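Local coordinates for proto-oncogene vav (Homo sapiens, PDB 6NEW), which probably acts as a guanine nucleotide exchange factor for Rho-family GTPases such as Rac, carrying RhoGEF, PH and zinc-binding C1 domains in one chain, at residues L255-V260 against S264-Y269; N231-I236 against Q241-Y246; F367-T372 against M380-T385. All coordinates share one frame; numbering follows the deposited sequence.

Contact 1 (L255-V260 against S264-Y269); sequences LKITSV and SKMDRY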
loop_
_atom_site.group_PDB
_atom_site.type_symbol
_atom_site.label_atom_id
_atom_site.label_comp_id
_atom_site.label_asym_id
_atom_site.label_seq_id
_atom_site.Cartn_x
_atom_site.Cartn_y
_atom_site.Cartn_z
ATOM N N LEU A 255 18.423 -22.817 6.305
ATOM C CA LEU A 255 19.510 -23.069 5.358
ATOM C C LEU A 255 20.746 -23.530 6.138
ATOM O O LEU A 255 20.745 -23.501 7.376
ATOM C CB LEU A 255 19.825 -21.810 4.489
ATOM C CG LEU A 255 20.108 -20.451 5.192
ATOM C CD1 LEU A 255 21.568 -20.290 5.553
ATOM C CD2 LEU A 255 19.766 -19.292 4.277
ATOM N N LYS A 256 21.771 -23.986 5.417
ATOM C CA LYS A 256 23.058 -24.385 5.988
ATOM C C LYS A 256 24.084 -23.409 5.450
ATOM O O LYS A 256 23.934 -22.890 4.337
ATOM C CB LYS A 256 23.407 -25.842 5.653
ATOM C CG LYS A 256 22.587 -26.859 6.452
ATOM C CD LYS A 256 22.870 -28.272 6.005
ATOM C CE LYS A 256 21.956 -29.298 6.638
ATOM N NZ LYS A 256 22.609 -29.985 7.777
ATOM N N ILE A 257 25.103 -23.108 6.245
ATOM C CA ILE A 257 26.052 -22.075 5.850
ATOM C C ILE A 257 27.494 -22.344 6.280
ATOM O O ILE A 257 27.748 -22.895 7.352
ATOM C CB ILE A 257 25.513 -20.701 6.398
ATOM C CG1 ILE A 257 26.340 -19.490 5.909
ATOM C CG2 ILE A 257 25.383 -20.719 7.923
ATOM C CD1 ILE A 257 25.616 -18.179 6.004
ATOM N N THR A 258 28.434 -21.909 5.429
ATOM C CA THR A 258 29.865 -21.931 5.702
ATOM C C THR A 258 30.405 -20.524 5.421
ATOM O O THR A 258 29.793 -19.772 4.665
ATOM C CB THR A 258 30.625 -23.027 4.904
ATOM O OG1 THR A 258 30.868 -22.585 3.574
ATOM C CG2 THR A 258 29.920 -24.400 4.901
ATOM N N SER A 259 31.525 -20.168 6.047
ATOM C CA SER A 259 32.209 -18.900 5.843
ATOM C C SER A 259 33.707 -19.214 5.588
ATOM O O SER A 259 34.125 -20.339 5.881
ATOM C CB SER A 259 32.030 -18.004 7.066
ATOM O OG SER A 259 32.866 -18.413 8.135
ATOM N N VAL A 260 34.509 -18.234 5.088
ATOM C CA VAL A 260 35.956 -18.404 4.846
ATOM C C VAL A 260 36.651 -19.098 6.050
ATOM O O VAL A 260 37.429 -20.030 5.848
ATOM C CB VAL A 260 36.652 -17.066 4.422
ATOM C CG1 VAL A 260 38.173 -17.142 4.506
ATOM C CG2 VAL A 260 36.219 -16.638 3.024
ATOM N N SER A 264 32.721 -25.689 8.076
ATOM C CA SER A 264 31.771 -26.744 8.445
ATOM C C SER A 264 30.354 -26.181 8.380
ATOM O O SER A 264 30.094 -25.130 8.976
ATOM C CB SER A 264 32.062 -27.248 9.856
ATOM O OG SER A 264 31.983 -26.197 10.809
ATOM N N LYS A 265 29.447 -26.878 7.657
ATOM C CA LYS A 265 28.048 -26.496 7.481
ATOM C C LYS A 265 27.330 -26.338 8.819
ATOM O O LYS A 265 27.219 -27.306 9.580
ATOM C CB LYS A 265 27.293 -27.503 6.596
ATOM C CG LYS A 265 27.592 -27.429 5.114
ATOM C CD LYS A 265 26.540 -28.204 4.367
ATOM C CE LYS A 265 27.007 -28.694 3.026
ATOM N NZ LYS A 265 25.904 -29.378 2.300
ATOM N N MET A 266 26.857 -25.103 9.104
ATOM C CA MET A 266 26.101 -24.765 10.307
ATOM C C MET A 266 24.637 -24.594 9.952
ATOM O O MET A 266 24.310 -23.844 9.027
ATOM C CB MET A 266 26.625 -23.488 10.957
ATOM C CG MET A 266 28.041 -23.592 11.454
ATOM S SD MET A 266 28.734 -21.935 11.637
ATOM C CE MET A 266 29.254 -21.606 9.980
ATOM N N ASP A 267 23.746 -25.297 10.687
ATOM C CA ASP A 267 22.303 -25.195 10.510
ATOM C C ASP A 267 21.891 -23.857 11.043
ATOM O O ASP A 267 22.277 -23.482 12.154
ATOM C CB ASP A 267 21.572 -26.306 11.272
ATOM C CG ASP A 267 21.733 -27.660 10.633
ATOM O OD1 ASP A 267 21.270 -27.833 9.487
ATOM O OD2 ASP A 267 22.287 -28.559 11.290
ATOM N N ARG A 268 21.182 -23.093 10.213
ATOM C CA ARG A 268 20.776 -21.736 10.562
ATOM C C ARG A 268 19.389 -21.417 10.016
ATOM O O ARG A 268 18.840 -22.155 9.196
ATOM C CB ARG A 268 21.813 -20.706 10.015
ATOM C CG ARG A 268 23.176 -20.690 10.719
ATOM C CD ARG A 268 23.094 -20.240 12.157
ATOM N NE ARG A 268 24.405 -20.109 12.788
ATOM C CZ ARG A 268 25.013 -21.072 13.473
ATOM N NH1 ARG A 268 24.451 -22.264 13.610
ATOM N NH2 ARG A 268 26.198 -20.843 14.029
ATOM N N TYR A 269 18.825 -20.319 10.510
ATOM C CA TYR A 269 17.572 -19.746 10.055
ATOM C C TYR A 269 17.895 -18.320 9.629
ATOM O O TYR A 269 18.558 -17.597 10.364
ATOM C CB TYR A 269 16.503 -19.745 11.167
ATOM C CG TYR A 269 15.113 -19.559 10.606
ATOM C CD1 TYR A 269 14.591 -18.283 10.383
ATOM C CD2 TYR A 269 14.333 -20.652 10.259
ATOM C CE1 TYR A 269 13.330 -18.108 9.812
ATOM C CE2 TYR A 269 13.079 -20.488 9.671
ATOM C CZ TYR A 269 12.573 -19.216 9.473
ATOM O OH TYR A 269 11.312 -19.064 8.960
HETATM O O HOH W 1 19.081 -26.093 8.893
HETATM O O HOH W 2 25.501 -29.441 9.426
#

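Contact 2 (N231-I236 against Q241-Y246); sequences NFQLSI and QSLAHY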
loop_
_atom_site.group_PDB
_atom_site.type_symbol
_atom_site.label_atom_id
_atom_site.label_comp_id
_atom_site.label_asym_id
_atom_site.label_seq_id
_atom_site.Cartn_x
_atom_site.Cartn_y
_atom_site.Cartn_z
ATOM N N ASN A 231 6.128 -8.838 13.938
ATOM C CA ASN A 231 6.207 -10.249 14.321
ATOM C C ASN A 231 7.626 -10.800 14.311
ATOM O O ASN A 231 8.007 -11.466 15.276
ATOM C CB ASN A 231 5.276 -11.094 13.486
ATOM C CG ASN A 231 3.895 -11.051 14.058
ATOM O OD1 ASN A 231 3.677 -11.506 15.181
ATOM N ND2 ASN A 231 2.960 -10.391 13.373
ATOM N N PHE A 232 8.434 -10.472 13.275
ATOM C CA PHE A 232 9.825 -10.914 13.213
ATOM C C PHE A 232 10.605 -10.295 14.353
ATOM O O PHE A 232 11.416 -10.989 14.970
ATOM C CB PHE A 232 10.489 -10.556 11.868
ATOM C CG PHE A 232 10.002 -11.247 10.619
ATOM C CD1 PHE A 232 9.303 -12.448 10.695
ATOM C CD2 PHE A 232 10.285 -10.724 9.363
ATOM C CE1 PHE A 232 8.868 -13.097 9.536
ATOM C CE2 PHE A 232 9.868 -11.382 8.202
ATOM C CZ PHE A 232 9.163 -12.567 8.293
ATOM N N GLN A 233 10.335 -8.990 14.648
ATOM C CA GLN A 233 10.987 -8.248 15.726
ATOM C C GLN A 233 10.873 -9.007 17.017
ATOM O O GLN A 233 11.895 -9.207 17.627
ATOM C CB GLN A 233 10.439 -6.827 15.905
ATOM C CG GLN A 233 11.400 -5.960 16.725
ATOM C CD GLN A 233 12.501 -5.407 15.866
ATOM O OE1 GLN A 233 12.250 -4.866 14.779
ATOM N NE2 GLN A 233 13.741 -5.516 16.341
ATOM N N LEU A 234 9.671 -9.513 17.372
ATOM C CA LEU A 234 9.409 -10.298 18.593
ATOM C C LEU A 234 10.125 -11.632 18.642
ATOM O O LEU A 234 10.638 -12.016 19.691
ATOM C CB LEU A 234 7.897 -10.545 18.775
ATOM C CG LEU A 234 7.051 -9.349 19.158
ATOM C CD1 LEU A 234 5.587 -9.661 19.014
ATOM C CD2 LEU A 234 7.377 -8.860 20.557
ATOM N N SER A 235 10.098 -12.363 17.527
ATOM C CA SER A 235 10.697 -13.681 17.417
ATOM C C SER A 235 12.234 -13.671 17.427
ATOM O O SER A 235 12.811 -14.690 17.796
ATOM C CB SER A 235 10.151 -14.419 16.198
ATOM O OG SER A 235 10.700 -13.910 14.996
ATOM N N ILE A 236 12.890 -12.540 17.063
ATOM C CA ILE A 236 14.354 -12.465 17.021
ATOM C C ILE A 236 14.956 -11.895 18.329
ATOM O O ILE A 236 14.567 -10.843 18.809
ATOM C CB ILE A 236 14.909 -11.751 15.743
ATOM C CG1 ILE A 236 14.402 -12.443 14.459
ATOM C CG2 ILE A 236 16.463 -11.696 15.737
ATOM C CD1 ILE A 236 14.354 -11.536 13.265
ATOM N N GLN A 241 18.332 -3.491 16.923
ATOM C CA GLN A 241 17.716 -2.430 16.120
ATOM C C GLN A 241 16.405 -2.877 15.555
ATOM O O GLN A 241 16.151 -4.075 15.463
ATOM C CB GLN A 241 18.627 -1.987 14.941
ATOM C CG GLN A 241 20.057 -1.606 15.304
ATOM C CD GLN A 241 20.694 -0.683 14.296
ATOM O OE1 GLN A 241 20.369 -0.685 13.106
ATOM N NE2 GLN A 241 21.614 0.141 14.762
ATOM N N SER A 242 15.581 -1.911 15.124
ATOM C CA SER A 242 14.302 -2.184 14.470
ATOM C C SER A 242 14.581 -2.715 13.056
ATOM O O SER A 242 15.414 -2.155 12.333
ATOM C CB SER A 242 13.454 -0.915 14.395
ATOM O OG SER A 242 12.271 -1.107 13.632
ATOM N N LEU A 243 13.894 -3.800 12.691
ATOM C CA LEU A 243 13.962 -4.453 11.386
ATOM C C LEU A 243 13.502 -3.541 10.258
ATOM O O LEU A 243 14.064 -3.610 9.163
ATOM C CB LEU A 243 13.126 -5.740 11.377
ATOM C CG LEU A 243 13.806 -6.972 11.928
ATOM C CD1 LEU A 243 12.827 -8.080 12.105
ATOM C CD2 LEU A 243 14.932 -7.422 11.031
ATOM N N ALA A 244 12.488 -2.684 10.542
ATOM C CA ALA A 244 11.880 -1.703 9.640
ATOM C C ALA A 244 12.929 -0.819 8.958
ATOM O O ALA A 244 12.669 -0.341 7.860
ATOM C CB ALA A 244 10.871 -0.844 10.395
ATOM N N HIS A 245 14.115 -0.636 9.589
ATOM C CA HIS A 245 15.241 0.121 9.031
ATOM C C HIS A 245 15.852 -0.553 7.808
ATOM O O HIS A 245 16.548 0.118 7.059
ATOM C CB HIS A 245 16.372 0.282 10.066
ATOM C CG HIS A 245 16.102 1.296 11.135
ATOM N ND1 HIS A 245 16.199 0.968 12.486
ATOM C CD2 HIS A 245 15.771 2.605 11.024
ATOM C CE1 HIS A 245 15.889 2.074 13.142
ATOM N NE2 HIS A 245 15.633 3.089 12.307
ATOM N N TYR A 246 15.629 -1.866 7.621
ATOM C CA TYR A 246 16.266 -2.624 6.556
ATOM C C TYR A 246 15.357 -2.917 5.383
ATOM O O TYR A 246 15.764 -3.615 4.459
ATOM C CB TYR A 246 16.926 -3.888 7.149
ATOM C CG TYR A 246 18.019 -3.486 8.121
ATOM C CD1 TYR A 246 19.153 -2.810 7.678
ATOM C CD2 TYR A 246 17.832 -3.599 9.496
ATOM C CE1 TYR A 246 20.107 -2.323 8.570
ATOM C CE2 TYR A 246 18.791 -3.137 10.401
ATOM C CZ TYR A 246 19.919 -2.480 9.933
ATOM O OH TYR A 246 20.891 -2.039 10.806
HETATM O O HOH W 3 10.239 -3.159 13.772
#

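Contact 3 (F367-T372 against M380-T385); sequences FSFEET and MLLRGT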
loop_
_atom_site.group_PDB
_atom_site.type_symbol
_atom_site.label_atom_id
_atom_site.label_comp_id
_atom_site.label_asym_id
_atom_site.label_seq_id
_atom_site.Cartn_x
_atom_site.Cartn_y
_atom_site.Cartn_z
ATOM N N PHE A 367 14.375 5.454 0.382
ATOM C CA PHE A 367 13.956 6.412 1.404
ATOM C C PHE A 367 12.519 6.217 1.882
ATOM O O PHE A 367 11.652 5.890 1.078
ATOM C CB PHE A 367 14.165 7.838 0.895
ATOM C CG PHE A 367 14.128 8.902 1.958
ATOM C CD1 PHE A 367 15.260 9.192 2.709
ATOM C CD2 PHE A 367 12.984 9.673 2.154
ATOM C CE1 PHE A 367 15.232 10.206 3.672
ATOM C CE2 PHE A 367 12.960 10.696 3.102
ATOM C CZ PHE A 367 14.079 10.945 3.868
ATOM N N SER A 368 12.272 6.402 3.200
ATOM C CA SER A 368 10.919 6.330 3.774
ATOM C C SER A 368 10.446 7.761 3.972
ATOM O O SER A 368 11.033 8.510 4.763
ATOM C CB SER A 368 10.889 5.577 5.100
ATOM O OG SER A 368 10.995 4.176 4.926
ATOM N N PHE A 369 9.412 8.146 3.217
ATOM C CA PHE A 369 8.847 9.485 3.252
ATOM C C PHE A 369 7.810 9.600 4.384
ATOM O O PHE A 369 6.911 8.757 4.492
ATOM C CB PHE A 369 8.261 9.828 1.874
ATOM C CG PHE A 369 9.314 9.845 0.795
ATOM C CD1 PHE A 369 10.099 10.977 0.587
ATOM C CD2 PHE A 369 9.537 8.723 -0.005
ATOM C CE1 PHE A 369 11.080 10.991 -0.399
ATOM C CE2 PHE A 369 10.522 8.742 -1.000
ATOM C CZ PHE A 369 11.286 9.874 -1.183
ATOM N N GLU A 370 7.996 10.598 5.267
ATOM C CA GLU A 370 7.110 10.832 6.412
ATOM C C GLU A 370 5.877 11.642 6.023
ATOM O O GLU A 370 4.819 11.482 6.636
ATOM C CB GLU A 370 7.850 11.527 7.563
ATOM C CG GLU A 370 8.798 10.616 8.333
ATOM C CD GLU A 370 8.865 10.778 9.846
ATOM O OE1 GLU A 370 8.571 11.884 10.361
ATOM O OE2 GLU A 370 9.238 9.790 10.518
ATOM N N GLU A 371 6.020 12.513 5.021
ATOM C CA GLU A 371 4.938 13.364 4.529
ATOM C C GLU A 371 4.617 13.059 3.070
ATOM O O GLU A 371 5.388 12.357 2.414
ATOM C CB GLU A 371 5.279 14.859 4.715
ATOM C CG GLU A 371 6.557 15.325 4.032
ATOM C CD GLU A 371 6.764 16.830 3.997
ATOM O OE1 GLU A 371 7.033 17.422 5.067
ATOM O OE2 GLU A 371 6.688 17.414 2.891
ATOM N N THR A 372 3.481 13.603 2.569
ATOM C CA THR A 372 3.025 13.470 1.185
ATOM C C THR A 372 4.106 13.992 0.241
ATOM O O THR A 372 4.599 15.110 0.412
ATOM C CB THR A 372 1.640 14.113 1.004
ATOM O OG1 THR A 372 0.717 13.481 1.896
ATOM C CG2 THR A 372 1.106 13.981 -0.414
ATOM N N MET A 380 3.487 12.084 -10.140
ATOM C CA MET A 380 2.529 11.260 -9.410
ATOM C C MET A 380 3.083 10.996 -8.010
ATOM O O MET A 380 4.291 11.072 -7.782
ATOM C CB MET A 380 2.199 9.944 -10.137
ATOM C CG MET A 380 1.516 10.124 -11.496
ATOM S SD MET A 380 0.073 11.232 -11.490
ATOM C CE MET A 380 0.287 12.012 -13.091
ATOM N N LEU A 381 2.188 10.749 -7.066
ATOM C CA LEU A 381 2.497 10.517 -5.662
ATOM C C LEU A 381 3.386 9.316 -5.426
ATOM O O LEU A 381 3.236 8.306 -6.108
ATOM C CB LEU A 381 1.184 10.266 -4.888
ATOM C CG LEU A 381 0.295 11.450 -4.589
ATOM C CD1 LEU A 381 -1.080 10.991 -4.160
ATOM C CD2 LEU A 381 0.885 12.304 -3.511
ATOM N N LEU A 382 4.228 9.394 -4.380
ATOM C CA LEU A 382 5.000 8.260 -3.908
ATOM C C LEU A 382 4.030 7.495 -3.000
ATOM O O LEU A 382 3.444 8.073 -2.097
ATOM C CB LEU A 382 6.298 8.698 -3.217
ATOM C CG LEU A 382 7.444 8.796 -4.204
ATOM C CD1 LEU A 382 8.394 9.866 -3.843
ATOM C CD2 LEU A 382 8.166 7.505 -4.325
ATOM N N ARG A 383 3.764 6.238 -3.348
ATOM C CA ARG A 383 2.737 5.376 -2.765
ATOM C C ARG A 383 3.120 4.547 -1.556
ATOM O O ARG A 383 4.101 3.810 -1.592
ATOM C CB ARG A 383 2.196 4.433 -3.841
ATOM C CG ARG A 383 1.426 5.136 -4.927
ATOM C CD ARG A 383 1.891 4.676 -6.275
ATOM N NE ARG A 383 1.532 5.634 -7.315
ATOM C CZ ARG A 383 2.029 5.604 -8.544
ATOM N NH1 ARG A 383 2.894 4.666 -8.897
ATOM N NH2 ARG A 383 1.658 6.517 -9.434
ATOM N N GLY A 384 2.264 4.603 -0.539
ATOM C CA GLY A 384 2.415 3.838 0.685
ATOM C C GLY A 384 2.866 4.636 1.882
ATOM O O GLY A 384 2.871 5.869 1.864
ATOM N N THR A 385 3.254 3.922 2.933
ATOM C CA THR A 385 3.674 4.511 4.206
ATOM C C THR A 385 5.110 4.138 4.546
ATOM O O THR A 385 5.664 4.674 5.500
ATOM C CB THR A 385 2.734 4.016 5.333
ATOM O OG1 THR A 385 2.756 2.590 5.380
ATOM C CG2 THR A 385 1.285 4.494 5.159
#

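Contact 1 (L255-V260 against S264-Y269)
With CG of Lys256 beside its backbone N (chi1 -74°) and the chain bending only at chi4, the lysine runs alongside Asp267, pointing the same way, in the beta hairpin of strands 249-258 and 266-273 of the PH domain. NZ reaches Asp267 OD1 at 3.1 Å, a salt bridge on the syn side of the carboxylate but 25° out of its plane. This pair is a non-hydrogen-bonded one; on either side of it lie the hydrogen-bonded pairs Leu255-Arg268 and Ile257-Met266. In the latter, Met266 N meets Ile257 O at 3.0 Å, while the CA of Lys256 makes a CA-H...O contact with Met266 O.

Lys265 crosses Lys256 at about a right angle, aliphatic carbon to aliphatic carbon, and sends its amine on to Trp313 O. On the opposite face, Ile257 CG2 lies 3.6 Å from Arg268 CG, the two side chains again crossing nearly at right angles; Ile279 of strand 276-283 also packs against both. Arg268 turns back at chi2 (-65°), which brings one face of its guanidinium under Met266 CB, offset toward the rim, and lets NH1 donate to Asp267 O, 2.9 Å away and close to the guanidinium plane.

Contact 2 (N231-I236 against Q241-Y246)
The carboxamide of Gln233 faces the backbone of 241-246 with both of its polar atoms, one accepting and one donating. OE1 takes the N-H of Leu243, the first residue of the 3-10 turn 243-245, at 2.9 Å, almost straight (174°) and in the carbonyl plane on a lone pair. NE2 gives a hydrogen to Gln241 O, also at 2.9 Å; Gln241 O lies near the plane of the amide, although the donor stands above the plane of the Gln241 carbonyl. The two bonds together fix the rotation of the amide, and a bend at chi2 (82°) swings it across to the loop. A water bridges OE1 of Gln233, to which it donates, and Ser242 OG. A leucine in place of Gln233 would probably leave Leu243 N and Gln241 O without these partners and let the loop shift against the helix end.

Leu243 points its CB toward the helix and brings CD1 to 3.4 Å from Phe232 CB, a snug apolar contact. The same methyl meets Ile236 CD1 at 4.0 Å, where the two side chains cross at about a right angle.

The contact ties the C-terminal end of helix 196-235 to the 3-10 turn and loop leading into strand 249-258. Leu278 of strand 276-283 touches both Ile236 and Leu243, while Phe271 of strand 266-273 packs on Phe232 and Ile236.

Contact 3 (F367-T372 against M380-T385)
Leu382 lays its CD1 methyl over one face of the Phe369 ring, in a CH-pi contact 4.1 Å from the ring centroid and 26° off the normal. Leu382 CD1 sits nearer one side of the ring, 3.7 Å from Phe369 CE2. In Phe369, chi2 of -83° turns the flat of the ring to the leucine. Leu382 keeps CG beside its backbone N, and chi2 of 147°, away from a staggered value, brings CD1 over the ring. Phe367 CD2 lies over the opposite face, toward the rim, so the ring is held between the two.

A second, smaller meeting joins Thr372 to Leu381. The threonine methyl CG2 comes to 3.5 Å from Leu381 CD2, the side chains crossing at a slant.

Apart from Phe367, which ends strand 364-367, both segments lie in the long connection from that strand to strand 389-392 of the C1 domain. Leu382 also touches His400, a ligand of one of the two zinc ions, and Leu381 O is hydrogen-bonded to His400 NE2. Leu381 packs on Cys215 of helix 196-235.

No hydrogen bond passes between the two segments, so the attraction between them is probably mainly dispersive, the CH-pi contact included; among their polar groups Leu381 N bonds Asp211 and Phe369 N bonds Gln388, both outside the segments.

How the contacts relate
Along the chain the three contacts come in series: contact 2, then contact 1, then contact 3. Contact 2 lies where long helix 196-235 passes into the PH region, and contact 1 follows in the hairpin of the next two strands, its centre 22 Å away. Strand 266-273 links them, forming half of contact 1 and packing on contact 2. Contact 3, in the C1 domain, is centred 21 Å from contact 2 and 38 Å from contact 1. None touches another, but helix 196-235 supplies one side of contact 2 and packs against contact 3, so the one helix borders both the PH region and the C1 domain.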